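Long-range contacts in cytochrome c-552/4 domain-containing protein (Ignicoccus hospitalis KIN4/I, PDB 4QO5), which binds eight c-type hemes and calcium in a membrane-associated assembly, and probably serves in electron transfer: residues 437-441 and 465-469; 445-451 and 460-466. All blocks are in the same frame, centred on the assembly; numbering follows the deposited sequence.

Contact 1: residues 437-441 and 465-469; sequences TTVLL and IEKLW. With CA (calcium ion), chain J.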
ATOM      1  N   THR A 437      19.702  13.026  16.604  1.00 23.11           N
ATOM      2  CA  THR A 437      19.200  14.005  15.643  1.00 28.12           C
ATOM      3  C   THR A 437      18.833  15.309  16.339  1.00 26.54           C
ATOM      4  O   THR A 437      18.944  16.388  15.750  1.00 27.28           O
ATOM      5  CB  THR A 437      17.993  13.483  14.829  1.00 27.28           C
ATOM      6  OG1 THR A 437      16.909  13.176  15.713  1.00 27.04           O
ATOM      7  CG2 THR A 437      18.374  12.236  14.043  1.00 25.25           C
ATOM      8  N   THR A 438      18.410  15.214  17.600  1.00 23.38           N
ATOM      9  CA  THR A 438      18.087  16.413  18.365  1.00 24.34           C
ATOM     10  C   THR A 438      19.342  17.266  18.602  1.00 27.50           C
ATOM     11  O   THR A 438      19.296  18.499  18.518  1.00 27.21           O
ATOM     12  CB  THR A 438      17.402  16.069  19.709  1.00 23.73           C
ATOM     13  OG1 THR A 438      16.183  15.351  19.448  1.00 26.92           O
ATOM     14  CG2 THR A 438      17.093  17.333  20.490  1.00 29.72           C
ATOM     15  N   VAL A 439      20.463  16.611  18.882  1.00 25.67           N
ATOM     16  CA  VAL A 439      21.720  17.331  19.075  1.00 24.94           C
ATOM     17  C   VAL A 439      22.205  17.941  17.755  1.00 24.86           C
ATOM     18  O   VAL A 439      22.767  19.037  17.743  1.00 28.43           O
ATOM     19  CB  VAL A 439      22.812  16.432  19.713  1.00 33.36           C
ATOM     20  CG1 VAL A 439      24.167  17.134  19.722  1.00 32.62           C
ATOM     21  CG2 VAL A 439      22.408  16.067  21.134  1.00 33.18           C
ATOM     22  N   LEU A 440      22.007  17.225  16.651  1.00 26.50           N
ATOM     23  CA  LEU A 440      22.315  17.781  15.333  1.00 27.24           C
ATOM     24  C   LEU A 440      21.470  19.035  15.065  1.00 29.39           C
ATOM     25  O   LEU A 440      21.956  20.013  14.503  1.00 28.62           O
ATOM     26  CB  LEU A 440      22.103  16.746  14.223  1.00 24.05           C
ATOM     27  CG  LEU A 440      23.069  15.556  14.247  1.00 26.81           C
ATOM     28  CD1 LEU A 440      22.643  14.480  13.277  1.00 26.42           C
ATOM     29  CD2 LEU A 440      24.488  16.017  13.942  1.00 32.31           C
ATOM     30  N   LEU A 441      20.211  19.011  15.479  1.00 27.12           N
ATOM     31  CA  LEU A 441      19.375  20.200  15.326  1.00 30.10           C
ATOM     32  C   LEU A 441      19.896  21.375  16.163  1.00 29.47           C
ATOM     33  O   LEU A 441      19.901  22.515  15.696  1.00 28.50           O
ATOM     34  CB  LEU A 441      17.916  19.912  15.656  1.00 29.52           C
ATOM     35  CG  LEU A 441      16.993  21.107  15.373  1.00 35.46           C
ATOM     36  CD1 LEU A 441      17.164  21.618  13.939  1.00 38.04           C
ATOM     37  CD2 LEU A 441      15.567  20.727  15.615  1.00 40.56           C
ATOM     38  N   ILE A 465      15.834  21.470   7.507  1.00 23.36           N
ATOM     39  CA  ILE A 465      16.586  20.626   8.443  1.00 28.81           C
ATOM     40  C   ILE A 465      15.776  20.315   9.712  1.00 28.92           C
ATOM     41  O   ILE A 465      15.946  19.258  10.323  1.00 25.84           O
ATOM     42  CB  ILE A 465      17.978  21.211   8.807  1.00 29.46           C
ATOM     43  CG1 ILE A 465      18.846  20.123   9.464  1.00 36.27           C
ATOM     44  CG2 ILE A 465      17.843  22.443   9.694  1.00 29.96           C
ATOM     45  CD1 ILE A 465      20.320  20.427   9.512  1.00 33.97           C
ATOM     46  N   GLU A 466      14.873  21.221  10.090  1.00 24.19           N
ATOM     47  CA  GLU A 466      14.015  20.989  11.247  1.00 24.10           C
ATOM     48  C   GLU A 466      12.995  19.892  10.928  1.00 24.63           C
ATOM     49  O   GLU A 466      12.665  19.060  11.772  1.00 24.90           O
ATOM     50  CB  GLU A 466      13.331  22.299  11.674  1.00 27.31           C
ATOM     51  CG  GLU A 466      14.331  23.327  12.218  1.00 29.40           C
ATOM     52  CD  GLU A 466      13.831  24.766  12.204  1.00 27.06           C
ATOM     53  OE1 GLU A 466      12.785  25.051  11.581  1.00 27.04           O
ATOM     54  OE2 GLU A 466      14.511  25.619  12.813  1.00 30.26           O
ATOM     55  N   LYS A 467      12.521  19.861   9.688  1.00 24.08           N
ATOM     56  CA  LYS A 467      11.584  18.817   9.288  1.00 22.84           C
ATOM     57  C   LYS A 467      12.274  17.451   9.198  1.00 25.92           C
ATOM     58  O   LYS A 467      11.649  16.415   9.431  1.00 26.08           O
ATOM     59  CB  LYS A 467      10.890  19.195   7.973  1.00 25.22           C
ATOM     60  CG  LYS A 467       9.900  20.382   8.139  1.00 23.65           C
ATOM     61  CD  LYS A 467       9.471  20.902   6.774  1.00 30.21           C
ATOM     62  CE  LYS A 467       8.925  22.323   6.841  1.00 30.60           C
ATOM     63  NZ  LYS A 467       7.714  22.406   7.694  1.00 34.33           N
ATOM     64  N   LEU A 468      13.557  17.450   8.859  1.00 22.91           N
ATOM     65  CA  LEU A 468      14.331  16.210   8.877  1.00 22.46           C
ATOM     66  C   LEU A 468      14.402  15.677  10.303  1.00 24.53           C
ATOM     67  O   LEU A 468      14.253  14.483  10.540  1.00 24.34           O
ATOM     68  CB  LEU A 468      15.735  16.436   8.318  1.00 24.08           C
ATOM     69  CG  LEU A 468      15.803  16.769   6.824  1.00 29.40           C
ATOM     70  CD1 LEU A 468      17.256  16.924   6.392  1.00 28.12           C
ATOM     71  CD2 LEU A 468      15.119  15.680   6.010  1.00 30.40           C
ATOM     72  N   TRP A 469      14.610  16.573  11.261  1.00 25.41           N
ATOM     73  CA  TRP A 469      14.618  16.175  12.658  1.00 24.96           C
ATOM     74  C   TRP A 469      13.255  15.600  13.062  1.00 26.27           C
ATOM     75  O   TRP A 469      13.186  14.536  13.673  1.00 23.85           O
ATOM     76  CB  TRP A 469      15.004  17.359  13.527  1.00 24.49           C
ATOM     77  CG  TRP A 469      14.690  17.194  14.992  1.00 24.41           C
ATOM     78  CD1 TRP A 469      15.309  16.343  15.890  1.00 21.95           C
ATOM     79  CD2 TRP A 469      13.700  17.911  15.733  1.00 20.60           C
ATOM     80  NE1 TRP A 469      14.741  16.498  17.138  1.00 23.49           N
ATOM     81  CE2 TRP A 469      13.758  17.453  17.068  1.00 24.19           C
ATOM     82  CE3 TRP A 469      12.763  18.905  15.396  1.00 23.07           C
ATOM     83  CZ2 TRP A 469      12.919  17.958  18.072  1.00 29.57           C
ATOM     84  CZ3 TRP A 469      11.936  19.402  16.391  1.00 28.09           C
ATOM     85  CH2 TRP A 469      12.023  18.927  17.716  1.00 27.82           C
TER
HETATM   86 CA    CA J 609      13.085  27.441  12.297  1.00 30.08          CA
HETATM   87  O   HOH W   1      12.321  29.664  11.955  1.00 30.41           O
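Near the calcium-bearing end of an antiparallel helical hairpin, built from helices 413-447 and 464-485, Trp469 lies across the gap against Thr437, Thr438 and Leu441. The short axes pass 9.8 Å apart with 163° between their directions, a spacing bridged here by Trp469 and Leu441. With CG anti to the backbone N (chi1 164°), the indole of Trp469 is carried out to the partner helix. Its NE1 donates to Thr438 OG1 at 3.0 Å, an N-H...O angle of 158°, with the hydroxyl oxygen close to the ring plane. Thr438 OG1 also bonds to Thr434 O, one turn earlier. Thr437 OG1, hydrogen-bonded to Ser472, stands at the same edge of the indole, 3.6 Å from Trp469 CD1. Over one face, toward the rim, Leu441 presses its CD2 branch, 3.4 Å from Trp469 CE3. The other branch, Leu441 CD1, meets the aliphatic stem of Glu466 at CG (3.7 Å) and, more loosely, Ile465 CG2. Beyond that stem the Glu466 carboxylate grips calcium with both oxygens, OE2 at 2.4 Å. Replacing Trp469 by an alanine would probably leave Thr438 OG1 without its indole donor and open a gap beside Leu441 CD2. Thus one residue supplies both a directed polar bond and an apolar surface, while the leucine against its face packs against the uncharged part of a metal ligand.

Contact 2: residues 445-451 and 460-466; sequences WQSGLAH and LFDEYIE. With CA (calcium ion), chain J.
Calcium draws His451, Asp462, Glu463 and Glu466 together, joining the chain just after one helix to the start of the next. His451 O lies 2.3 Å from the calcium, Asp462 gives its OD1 and Glu463 its OE2; Glu466, Thr459 O and water 1 complete the shell. Water 1 also hydrogen-bonds to His451 ND1. Trp445 is the second-shell donor that positions Glu466: its NE1 meets Glu466 OE2 at 2.8 Å, nearly straight at 171°. OE2 lies in the indole plane and is met on its anti side, somewhat out of the carboxylate plane; ring and carboxylate planes are 68° apart. Two further bonds tie ligand residues to one another. Glu463, with CG anti to the carbonyl carbon (chi1 -63°) and an extended chain beyond, carries OE2 to both the metal and His451 N, which reaches its syn lone pair at 2.8 Å. Glu463 occupies the N-cap position, and its own N donates to Glu466 OE1 (2.9 Å). The other oxygen, Glu463 OE1, is linked through water 2 to Leu449 O. Around this polar centre, Ala450 CB rests 3.8 Å from Ile465 CG2, and Leu449 CD2 touches Ile465 CD1 at 3.7 Å. Trp445 CH2 approaches Leu460 CD2 obliquely. Farther out, Leu449 and Ile465 pack on helix 498-520, Phe461 lies against helix 137-147, and Arg513 of the second subunit hydrogen-bonds to the carbonyls of Gly448 and Leu449.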
ATOM      1  N   TRP A 445      20.950  25.117  14.801  1.00 27.90           N
ATOM      2  CA  TRP A 445      20.520  26.393  15.346  1.00 29.88           C
ATOM      3  C   TRP A 445      21.727  27.217  15.787  1.00 34.09           C
ATOM      4  O   TRP A 445      21.773  28.425  15.579  1.00 39.09           O
ATOM      5  CB  TRP A 445      19.569  26.184  16.521  1.00 31.98           C
ATOM      6  CG  TRP A 445      18.207  25.715  16.138  1.00 32.27           C
ATOM      7  CD1 TRP A 445      17.555  25.932  14.951  1.00 30.34           C
ATOM      8  CD2 TRP A 445      17.318  24.945  16.950  1.00 30.99           C
ATOM      9  NE1 TRP A 445      16.316  25.339  14.981  1.00 32.18           N
ATOM     10  CE2 TRP A 445      16.144  24.732  16.202  1.00 28.32           C
ATOM     11  CE3 TRP A 445      17.398  24.421  18.246  1.00 31.20           C
ATOM     12  CZ2 TRP A 445      15.063  24.004  16.700  1.00 32.06           C
ATOM     13  CZ3 TRP A 445      16.320  23.704  18.743  1.00 32.34           C
ATOM     14  CH2 TRP A 445      15.172  23.496  17.971  1.00 34.83           C
ATOM     15  N   GLN A 446      22.710  26.546  16.378  1.00 32.50           N
ATOM     16  CA  GLN A 446      23.928  27.204  16.844  1.00 34.28           C
ATOM     17  C   GLN A 446      24.742  27.826  15.712  1.00 40.22           C
ATOM     18  O   GLN A 446      25.365  28.871  15.890  1.00 42.63           O
ATOM     19  CB  GLN A 446      24.806  26.205  17.601  1.00 37.28           C
ATOM     20  CG  GLN A 446      25.946  26.844  18.374  1.00 41.86           C
ATOM     21  CD  GLN A 446      25.489  27.473  19.674  1.00 46.27           C
ATOM     22  OE1 GLN A 446      24.800  26.843  20.479  1.00 46.84           O
ATOM     23  NE2 GLN A 446      25.881  28.722  19.893  1.00 49.57           N
ATOM     24  N   SER A 447      24.742  27.177  14.552  1.00 38.79           N
ATOM     25  CA  SER A 447      25.589  27.601  13.441  1.00 43.42           C
ATOM     26  C   SER A 447      24.869  28.559  12.502  1.00 41.52           C
ATOM     27  O   SER A 447      25.481  29.137  11.606  1.00 41.30           O
ATOM     28  CB  SER A 447      26.094  26.387  12.656  1.00 42.82           C
ATOM     29  OG  SER A 447      25.070  25.845  11.839  1.00 46.25           O
ATOM     30  N   GLY A 448      23.568  28.714  12.701  1.00 38.94           N
ATOM     31  CA  GLY A 448      22.791  29.644  11.903  1.00 35.26           C
ATOM     32  C   GLY A 448      22.215  29.042  10.634  1.00 38.09           C
ATOM     33  O   GLY A 448      21.685  29.759   9.794  1.00 41.32           O
ATOM     34  N   LEU A 449      22.315  27.727  10.482  1.00 37.40           N
ATOM     35  CA  LEU A 449      21.707  27.068   9.332  1.00 40.79           C
ATOM     36  C   LEU A 449      20.186  27.136   9.441  1.00 42.11           C
ATOM     37  O   LEU A 449      19.482  27.182   8.428  1.00 46.42           O
ATOM     38  CB  LEU A 449      22.180  25.615   9.214  1.00 40.24           C
ATOM     39  CG  LEU A 449      21.548  24.740   8.129  1.00 39.40           C
ATOM     40  CD1 LEU A 449      21.731  25.348   6.741  1.00 35.32           C
ATOM     41  CD2 LEU A 449      22.141  23.340   8.183  1.00 41.73           C
ATOM     42  N   ALA A 450      19.691  27.153  10.677  1.00 35.10           N
ATOM     43  CA  ALA A 450      18.263  27.271  10.940  1.00 33.33           C
ATOM     44  C   ALA A 450      18.019  28.270  12.058  1.00 36.36           C
ATOM     45  O   ALA A 450      18.904  28.516  12.877  1.00 37.48           O
ATOM     46  CB  ALA A 450      17.671  25.917  11.302  1.00 31.48           C
ATOM     47  N   HIS A 451      16.811  28.827  12.090  1.00 34.39           N
ATOM     48  CA  HIS A 451      16.427  29.862  13.052  1.00 34.42           C
ATOM     49  C   HIS A 451      15.438  29.311  14.071  1.00 32.13           C
ATOM     50  O   HIS A 451      14.574  28.505  13.738  1.00 29.97           O
ATOM     51  CB  HIS A 451      15.796  31.057  12.316  1.00 33.60           C
ATOM     52  CG  HIS A 451      14.986  31.963  13.199  1.00 48.37           C
ATOM     53  ND1 HIS A 451      13.607  31.918  13.254  1.00 45.51           N
ATOM     54  CD2 HIS A 451      15.362  32.944  14.056  1.00 51.97           C
ATOM     55  CE1 HIS A 451      13.171  32.826  14.108  1.00 48.22           C
ATOM     56  NE2 HIS A 451      14.214  33.461  14.611  1.00 51.67           N
ATOM     57  N   LEU A 460      10.165  26.163  15.407  1.00 28.70           N
ATOM     58  CA  LEU A 460      10.823  24.896  15.706  1.00 27.50           C
ATOM     59  C   LEU A 460      10.750  23.946  14.523  1.00 30.70           C
ATOM     60  O   LEU A 460      11.565  23.034  14.419  1.00 26.15           O
ATOM     61  CB  LEU A 460      10.163  24.216  16.903  1.00 30.88           C
ATOM     62  CG  LEU A 460      10.311  24.919  18.249  1.00 36.26           C
ATOM     63  CD1 LEU A 460       9.288  24.373  19.237  1.00 34.26           C
ATOM     64  CD2 LEU A 460      11.736  24.701  18.759  1.00 34.68           C
ATOM     65  N   PHE A 461       9.777  24.173  13.634  1.00 27.29           N
ATOM     66  CA  PHE A 461       9.367  23.160  12.673  1.00 27.16           C
ATOM     67  C   PHE A 461       9.237  23.695  11.250  1.00 31.13           C
ATOM     68  O   PHE A 461       8.704  23.000  10.387  1.00 27.02           O
ATOM     69  CB  PHE A 461       7.991  22.584  13.048  1.00 26.24           C
ATOM     70  CG  PHE A 461       7.887  22.102  14.466  1.00 26.92           C
ATOM     71  CD1 PHE A 461       8.648  21.030  14.908  1.00 26.32           C
ATOM     72  CD2 PHE A 461       6.994  22.697  15.344  1.00 25.26           C
ATOM     73  CE1 PHE A 461       8.542  20.584  16.209  1.00 27.54           C
ATOM     74  CE2 PHE A 461       6.882  22.260  16.637  1.00 28.95           C
ATOM     75  CZ  PHE A 461       7.653  21.196  17.074  1.00 28.27           C
ATOM     76  N   ASP A 462       9.712  24.913  11.007  1.00 27.94           N
ATOM     77  CA  ASP A 462       9.361  25.608   9.771  1.00 30.19           C
ATOM     78  C   ASP A 462      10.427  25.590   8.679  1.00 30.32           C
ATOM     79  O   ASP A 462      10.210  26.123   7.592  1.00 31.64           O
ATOM     80  CB  ASP A 462       8.903  27.048  10.058  1.00 28.18           C
ATOM     81  CG  ASP A 462       9.981  27.895  10.716  1.00 32.88           C
ATOM     82  OD1 ASP A 462      11.058  27.357  11.033  1.00 31.97           O
ATOM     83  OD2 ASP A 462       9.728  29.103  10.947  1.00 35.21           O
ATOM     84  N   GLU A 463      11.569  24.974   8.956  1.00 25.01           N
ATOM     85  CA  GLU A 463      12.626  24.894   7.960  1.00 25.03           C
ATOM     86  C   GLU A 463      13.002  23.447   7.647  1.00 26.42           C
ATOM     87  O   GLU A 463      12.683  22.536   8.405  1.00 29.14           O
ATOM     88  CB  GLU A 463      13.863  25.675   8.406  1.00 28.16           C
ATOM     89  CG  GLU A 463      13.640  27.156   8.560  1.00 32.92           C
ATOM     90  CD  GLU A 463      14.791  27.829   9.294  1.00 38.28           C
ATOM     91  OE1 GLU A 463      15.762  28.241   8.627  1.00 36.55           O
ATOM     92  OE2 GLU A 463      14.723  27.935  10.536  1.00 29.89           O
ATOM     93  N   TYR A 464      13.676  23.254   6.522  1.00 25.82           N
ATOM     94  CA  TYR A 464      13.947  21.915   6.002  1.00 23.68           C
ATOM     95  C   TYR A 464      14.713  21.006   6.966  1.00 26.42           C
ATOM     96  O   TYR A 464      14.285  19.886   7.220  1.00 23.42           O
ATOM     97  CB  TYR A 464      14.655  21.990   4.642  1.00 27.11           C
ATOM     98  CG  TYR A 464      14.863  20.638   4.002  1.00 26.55           C
ATOM     99  CD1 TYR A 464      13.779  19.873   3.589  1.00 28.85           C
ATOM    100  CD2 TYR A 464      16.138  20.115   3.828  1.00 31.05           C
ATOM    101  CE1 TYR A 464      13.959  18.630   3.014  1.00 29.83           C
ATOM    102  CE2 TYR A 464      16.327  18.870   3.253  1.00 30.90           C
ATOM    103  CZ  TYR A 464      15.228  18.134   2.846  1.00 33.35           C
ATOM    104  OH  TYR A 464      15.393  16.901   2.259  1.00 33.21           O
ATOM    105  N   ILE A 465      15.834  21.470   7.507  1.00 23.36           N
ATOM    106  CA  ILE A 465      16.586  20.626   8.443  1.00 28.81           C
ATOM    107  C   ILE A 465      15.776  20.315   9.712  1.00 28.92           C
ATOM    108  O   ILE A 465      15.946  19.258  10.323  1.00 25.84           O
ATOM    109  CB  ILE A 465      17.978  21.211   8.807  1.00 29.46           C
ATOM    110  CG1 ILE A 465      18.846  20.123   9.464  1.00 36.27           C
ATOM    111  CG2 ILE A 465      17.843  22.443   9.694  1.00 29.96           C
ATOM    112  CD1 ILE A 465      20.320  20.427   9.512  1.00 33.97           C
ATOM    113  N   GLU A 466      14.873  21.221  10.090  1.00 24.19           N
ATOM    114  CA  GLU A 466      14.015  20.989  11.247  1.00 24.10           C
ATOM    115  C   GLU A 466      12.995  19.892  10.928  1.00 24.63           C
ATOM    116  O   GLU A 466      12.665  19.060  11.772  1.00 24.90           O
ATOM    117  CB  GLU A 466      13.331  22.299  11.674  1.00 27.31           C
ATOM    118  CG  GLU A 466      14.331  23.327  12.218  1.00 29.40           C
ATOM    119  CD  GLU A 466      13.831  24.766  12.204  1.00 27.06           C
ATOM    120  OE1 GLU A 466      12.785  25.051  11.581  1.00 27.04           O
ATOM    121  OE2 GLU A 466      14.511  25.619  12.813  1.00 30.26           O
TER
HETATM  122 CA    CA J 609      13.085  27.441  12.297  1.00 30.08          CA
HETATM  123  O   HOH W   2      17.273  26.347   7.649  1.00 48.56           O
HETATM  124  O   HOH W   1      12.321  29.664  11.955  1.00 30.41           O

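Contacts 1 and 2 illustrate how a helical hairpin can be fastened along its length and at its turn. Their centres are about 8 Å apart, and both draw on helices 413-447 and 464-485. Along the chain the order is nested: 437-441, 445-451, then 460-466, overlapping 465-469 at Ile465 and Glu466. Contact 2 closes the turn and contact 1 continues the pairing farther from it. Glu466 belongs to both, its stem packing in contact 1 while its carboxylate, part of the calcium site, takes the Trp445 bond in contact 2. Phe461 packs on Trp469 and accepts a probable hydrogen bond from Lys467. Calcium thus fixes the turn, and the same helix carries Trp469 to its neighbour.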